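Local coordinates for Serine/threonine-protein kinase Tel1 (Chaetomium thermophilum, PDB 6SKY) that probably activates checkpoint signalling after DNA damage as an ATM-family serine/threonine kinase that phosphorylates [ST]-Q sites, and here holds an ATP analogue and magnesium, at residues T2111-S2116 and M2165-D2170; G2122-V2127 and R2173-R2178. One frame throughout, in Å; residues are numbered along the deposited sequence.

Overall arrangement
Interactions 1 and 2 belong to the all-helical FAT region and share helix 2154-2174. Interaction 1 lies within that helix and sets it beside helix 2102-2119, running the same way. Interaction 2 lies at its C-terminal end, where the chain faces the start of helix 2124-2143. The centres of the two contacts are about 12 Å apart. Their segments alternate along the chain; helix 2154-2174 packs against both of the helices that precede it. Interaction 1 is partly buried, while interaction 2 is a surface contact next to helix 2637-2641 of the kinase region. Both lie away from the pocket for the ATP analogue and magnesium.

Interaction 1. Residues T2111-S2116 and M2165-D2170; sequences TFEKRS and MLLSSD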
# COMPACT_ATOMS: atom_id res chain seq x y z
N THR A 2111 34.95 -8.29 -11.82
CA THR A 2111 35.13 -7.76 -10.48
C THR A 2111 33.86 -7.08 -9.99
O THR A 2111 33.46 -7.24 -8.83
CB THR A 2111 36.30 -6.78 -10.46
OG1 THR A 2111 37.45 -7.40 -11.02
CG2 THR A 2111 36.61 -6.39 -9.05
N PHE A 2112 33.23 -6.29 -10.86
CA PHE A 2112 31.97 -5.66 -10.48
C PHE A 2112 30.93 -6.70 -10.08
O PHE A 2112 30.17 -6.49 -9.12
CB PHE A 2112 31.45 -4.82 -11.64
CG PHE A 2112 32.25 -3.59 -11.89
CD1 PHE A 2112 33.16 -3.15 -10.95
CD2 PHE A 2112 32.09 -2.87 -13.05
CE1 PHE A 2112 33.89 -2.03 -11.18
CE2 PHE A 2112 32.82 -1.75 -13.27
CZ PHE A 2112 33.72 -1.32 -12.34
N GLU A 2113 30.89 -7.83 -10.78
CA GLU A 2113 29.91 -8.86 -10.44
C GLU A 2113 30.17 -9.48 -9.06
O GLU A 2113 29.23 -9.67 -8.26
CB GLU A 2113 29.91 -9.93 -11.52
CG GLU A 2113 29.56 -9.37 -12.88
CD GLU A 2113 29.80 -10.36 -14.00
OE1 GLU A 2113 30.01 -9.91 -15.15
OE2 GLU A 2113 29.80 -11.58 -13.73
N LYS A 2114 31.43 -9.81 -8.75
CA LYS A 2114 31.71 -10.35 -7.42
C LYS A 2114 31.35 -9.35 -6.31
O LYS A 2114 30.77 -9.71 -5.27
CB LYS A 2114 33.18 -10.74 -7.32
CG LYS A 2114 33.65 -11.64 -8.44
CD LYS A 2114 35.16 -11.63 -8.55
CE LYS A 2114 35.62 -12.33 -9.81
NZ LYS A 2114 37.05 -12.04 -10.12
N ARG A 2115 31.69 -8.08 -6.52
CA ARG A 2115 31.30 -7.10 -5.53
C ARG A 2115 29.79 -7.01 -5.40
O ARG A 2115 29.28 -6.73 -4.32
CB ARG A 2115 31.92 -5.76 -5.87
CG ARG A 2115 33.41 -5.85 -5.87
CD ARG A 2115 34.05 -4.64 -6.44
NE ARG A 2115 35.48 -4.71 -6.29
CZ ARG A 2115 36.32 -3.81 -6.78
NH1 ARG A 2115 37.63 -3.95 -6.58
NH2 ARG A 2115 35.86 -2.79 -7.46
N SER A 2116 29.06 -7.25 -6.49
CA SER A 2116 27.60 -7.31 -6.37
C SER A 2116 27.18 -8.41 -5.42
O SER A 2116 26.20 -8.26 -4.67
CB SER A 2116 26.97 -7.55 -7.74
OG SER A 2116 27.16 -8.90 -8.12
N MET A 2165 25.34 -0.82 -15.83
CA MET A 2165 24.03 -0.32 -15.43
C MET A 2165 23.05 -1.45 -15.15
O MET A 2165 22.28 -1.38 -14.19
CB MET A 2165 23.48 0.61 -16.50
CG MET A 2165 23.90 2.05 -16.35
SD MET A 2165 23.44 3.01 -17.80
CE MET A 2165 22.94 4.53 -17.03
N LEU A 2166 23.04 -2.48 -15.98
CA LEU A 2166 22.11 -3.59 -15.75
C LEU A 2166 22.45 -4.33 -14.45
O LEU A 2166 21.55 -4.76 -13.72
CB LEU A 2166 22.13 -4.54 -16.94
CG LEU A 2166 21.65 -3.94 -18.26
CD1 LEU A 2166 21.83 -4.89 -19.39
CD2 LEU A 2166 20.21 -3.54 -18.15
N LEU A 2167 23.73 -4.45 -14.15
CA LEU A 2167 24.15 -5.02 -12.87
C LEU A 2167 23.64 -4.20 -11.70
O LEU A 2167 23.09 -4.74 -10.72
CB LEU A 2167 25.67 -5.11 -12.87
CG LEU A 2167 26.51 -5.76 -11.79
CD1 LEU A 2167 26.13 -7.20 -11.63
CD2 LEU A 2167 27.93 -5.64 -12.23
N SER A 2168 23.81 -2.88 -11.77
CA SER A 2168 23.30 -2.03 -10.70
C SER A 2168 21.79 -2.13 -10.58
O SER A 2168 21.25 -1.98 -9.48
CB SER A 2168 23.69 -0.58 -10.94
OG SER A 2168 25.09 -0.42 -10.93
N SER A 2169 21.09 -2.39 -11.68
CA SER A 2169 19.64 -2.49 -11.61
C SER A 2169 19.21 -3.76 -10.88
O SER A 2169 18.25 -3.73 -10.10
CB SER A 2169 19.04 -2.45 -13.00
OG SER A 2169 19.28 -3.66 -13.67
N ASP A 2170 19.91 -4.87 -11.09
CA ASP A 2170 19.67 -6.05 -10.26
C ASP A 2170 19.85 -5.74 -8.78
O ASP A 2170 18.99 -6.06 -7.94
CB ASP A 2170 20.60 -7.19 -10.65
CG ASP A 2170 20.55 -7.50 -12.12
OD1 ASP A 2170 19.71 -6.91 -12.82
OD2 ASP A 2170 21.36 -8.32 -12.58
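The carbonyl O of Leu2166, one residue before the Leu2167 that reaches over to Phe2112, accepts two clear hydrogen bonds and a weak third from Ser2169 N. One of the clear bonds comes from Ser2169 OG and the other from Asp2170 N at 3.1 Å. Both of these donors approach from the same face of the carbonyl plane. No hydrogen bond crosses between 2111-2116 and 2165-2170, and the contact is apolar. Leu2167 carries it. Its CG is anti to the backbone N (chi1 -174°), and the two methyls divide their work. CD2 meets Phe2112 CB at 3.7 Å and lies 4.1 Å from Glu2113 CG. CD1 sits 4.0 Å from Ser2116 CB. The Phe2112 ring leads away from this contact, so its CB does the touching. The two short helical segments run almost parallel, with axes 10.7 Å apart at closest approach and 5° between their directions. The pair belongs to the TPR-like alpha solenoid of the FAT domain; helix 2124-2143 comes between them in the chain and packs on both. Its Arg2134 makes a cation-pi contact with Phe2112 and also touches Leu2167. The exposed Glu2113 side chain, extended beyond CG, crosses Leu2167 at about a right angle.

Interaction 2. Residues G2122-V2127 and R2173-R2178; sequences GRYADV and RFHRAR
The segment that meets Gly2122 and Tyr2124 starts on the last turn of helix 2154-2174. Arg2173 forms a salt bridge with Glu2209, and its backbone O accepts Arg2176 N at 3.0 Å. Phe2174 packs on Arg2637 and Arg2640 of helix 2637-2641, in the kinase region. His2175 follows and makes the largest share of the contact. Its NE2 gives a weak hydrogen bond to Gly2122 O at 3.4 Å, with an N-H...O angle of 159°. The carbonyl O sits at the edge of the imidazole, near the ring plane. Gly2122 O also takes a weak bond from Arg2637 NH1, so two weak donors, from His2175 and from the kinase region, meet at this carbonyl. His2175 CD2 lies 3.6 Å from Tyr2124 CD1, at the edge of the phenol ring. The two rings pair obliquely, with planes inclined by 41° and centroids 5.8 Å apart. Here two inter-helix turns of the FAT alpha solenoid come together: the one leading into helix 2124-2143, with Arg2123 at its N-cap, and the one after helix 2154-2174. Arg2176 ends the latter helix in a Schellman motif, with positive phi. Ala2177 comes next, at the N-cap of helix 2178-2189. Its CB lies 4.0 Å from Tyr2124 OH and 4.3 Å from Tyr2124 CE1. The Tyr2124 side chain leaves with CG trans to the main-chain N (chi1 174°), which carries the ring past His2175 and brings its hydroxyl to this methyl.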
# COMPACT_ATOMS: atom_id res chain seq x y z
N GLY A 2122 24.47 -5.84 1.92
CA GLY A 2122 25.11 -4.80 2.67
C GLY A 2122 24.20 -3.64 3.00
O GLY A 2122 23.03 -3.58 2.63
N ARG A 2123 24.76 -2.69 3.74
CA ARG A 2123 24.03 -1.51 4.15
C ARG A 2123 23.67 -0.67 2.93
O ARG A 2123 24.42 -0.62 1.95
CB ARG A 2123 24.87 -0.70 5.13
CG ARG A 2123 24.12 0.34 5.88
CD ARG A 2123 24.90 0.76 7.10
NE ARG A 2123 25.48 -0.40 7.77
CZ ARG A 2123 25.95 -0.37 9.01
NH1 ARG A 2123 26.46 -1.47 9.54
NH2 ARG A 2123 25.92 0.74 9.71
N TYR A 2124 22.53 -0.00 2.98
CA TYR A 2124 22.03 0.64 1.77
C TYR A 2124 22.76 1.93 1.44
O TYR A 2124 22.94 2.24 0.27
CB TYR A 2124 20.54 0.91 1.87
CG TYR A 2124 20.03 1.70 0.69
CD1 TYR A 2124 19.99 1.15 -0.58
CD2 TYR A 2124 19.62 3.01 0.85
CE1 TYR A 2124 19.55 1.87 -1.65
CE2 TYR A 2124 19.17 3.74 -0.22
CZ TYR A 2124 19.14 3.16 -1.46
OH TYR A 2124 18.69 3.90 -2.53
N ALA A 2125 23.17 2.70 2.45
CA ALA A 2125 23.86 3.96 2.17
C ALA A 2125 25.16 3.71 1.41
O ALA A 2125 25.44 4.36 0.39
CB ALA A 2125 24.12 4.71 3.47
N ASP A 2126 25.96 2.75 1.88
CA ASP A 2126 27.23 2.45 1.23
C ASP A 2126 27.02 1.93 -0.18
O ASP A 2126 27.73 2.32 -1.11
CB ASP A 2126 28.00 1.42 2.05
CG ASP A 2126 27.88 1.65 3.54
OD1 ASP A 2126 27.50 2.77 3.93
OD2 ASP A 2126 28.18 0.72 4.31
N VAL A 2127 26.04 1.04 -0.35
CA VAL A 2127 25.80 0.44 -1.66
C VAL A 2127 25.34 1.50 -2.65
O VAL A 2127 25.82 1.55 -3.78
CB VAL A 2127 24.78 -0.70 -1.53
CG1 VAL A 2127 24.38 -1.18 -2.89
CG2 VAL A 2127 25.37 -1.82 -0.75
N ARG A 2173 17.20 -3.60 -7.37
CA ARG A 2173 15.93 -4.30 -7.27
C ARG A 2173 15.85 -5.11 -5.99
O ARG A 2173 14.80 -5.11 -5.33
CB ARG A 2173 15.72 -5.19 -8.48
CG ARG A 2173 14.36 -5.84 -8.52
CD ARG A 2173 13.97 -6.24 -9.92
NE ARG A 2173 13.99 -5.11 -10.85
CZ ARG A 2173 14.84 -5.02 -11.86
NH1 ARG A 2173 14.80 -3.97 -12.67
NH2 ARG A 2173 15.72 -5.99 -12.08
N PHE A 2174 16.93 -5.79 -5.60
CA PHE A 2174 16.83 -6.56 -4.36
C PHE A 2174 16.60 -5.67 -3.14
O PHE A 2174 15.94 -6.09 -2.19
CB PHE A 2174 18.07 -7.42 -4.13
CG PHE A 2174 18.00 -8.21 -2.85
CD1 PHE A 2174 17.29 -9.39 -2.79
CD2 PHE A 2174 18.62 -7.76 -1.70
CE1 PHE A 2174 17.20 -10.11 -1.61
CE2 PHE A 2174 18.53 -8.48 -0.53
CZ PHE A 2174 17.83 -9.66 -0.48
N HIS A 2175 17.13 -4.46 -3.14
CA HIS A 2175 16.93 -3.56 -2.01
C HIS A 2175 15.56 -2.90 -2.00
O HIS A 2175 15.30 -2.10 -1.10
CB HIS A 2175 17.99 -2.47 -2.00
CG HIS A 2175 19.29 -2.88 -1.39
ND1 HIS A 2175 20.11 -3.83 -1.96
CD2 HIS A 2175 19.92 -2.46 -0.27
CE1 HIS A 2175 21.18 -3.98 -1.21
NE2 HIS A 2175 21.09 -3.16 -0.18
N ARG A 2176 14.71 -3.21 -2.97
CA ARG A 2176 13.39 -2.58 -3.10
C ARG A 2176 13.51 -1.06 -3.16
O ARG A 2176 12.75 -0.34 -2.52
CB ARG A 2176 12.46 -3.00 -1.96
CG ARG A 2176 12.32 -4.49 -1.78
CD ARG A 2176 11.66 -5.12 -2.98
NE ARG A 2176 11.36 -6.53 -2.77
CZ ARG A 2176 10.30 -6.98 -2.11
NH1 ARG A 2176 10.10 -8.29 -1.97
NH2 ARG A 2176 9.43 -6.13 -1.59
N ALA A 2177 14.47 -0.57 -3.93
CA ALA A 2177 14.66 0.86 -4.14
C ALA A 2177 14.00 1.23 -5.46
O ALA A 2177 14.59 1.04 -6.52
CB ALA A 2177 16.14 1.21 -4.12
N ARG A 2178 12.78 1.74 -5.39
CA ARG A 2178 11.99 1.93 -6.60
C ARG A 2178 12.53 3.08 -7.43
O ARG A 2178 12.65 2.97 -8.66
CB ARG A 2178 10.53 2.19 -6.25
CG ARG A 2178 9.86 1.14 -5.41
CD ARG A 2178 10.08 -0.22 -5.99
NE ARG A 2178 9.39 -1.24 -5.20
CZ ARG A 2178 9.71 -2.52 -5.20
NH1 ARG A 2178 9.02 -3.38 -4.46
NH2 ARG A 2178 10.74 -2.96 -5.91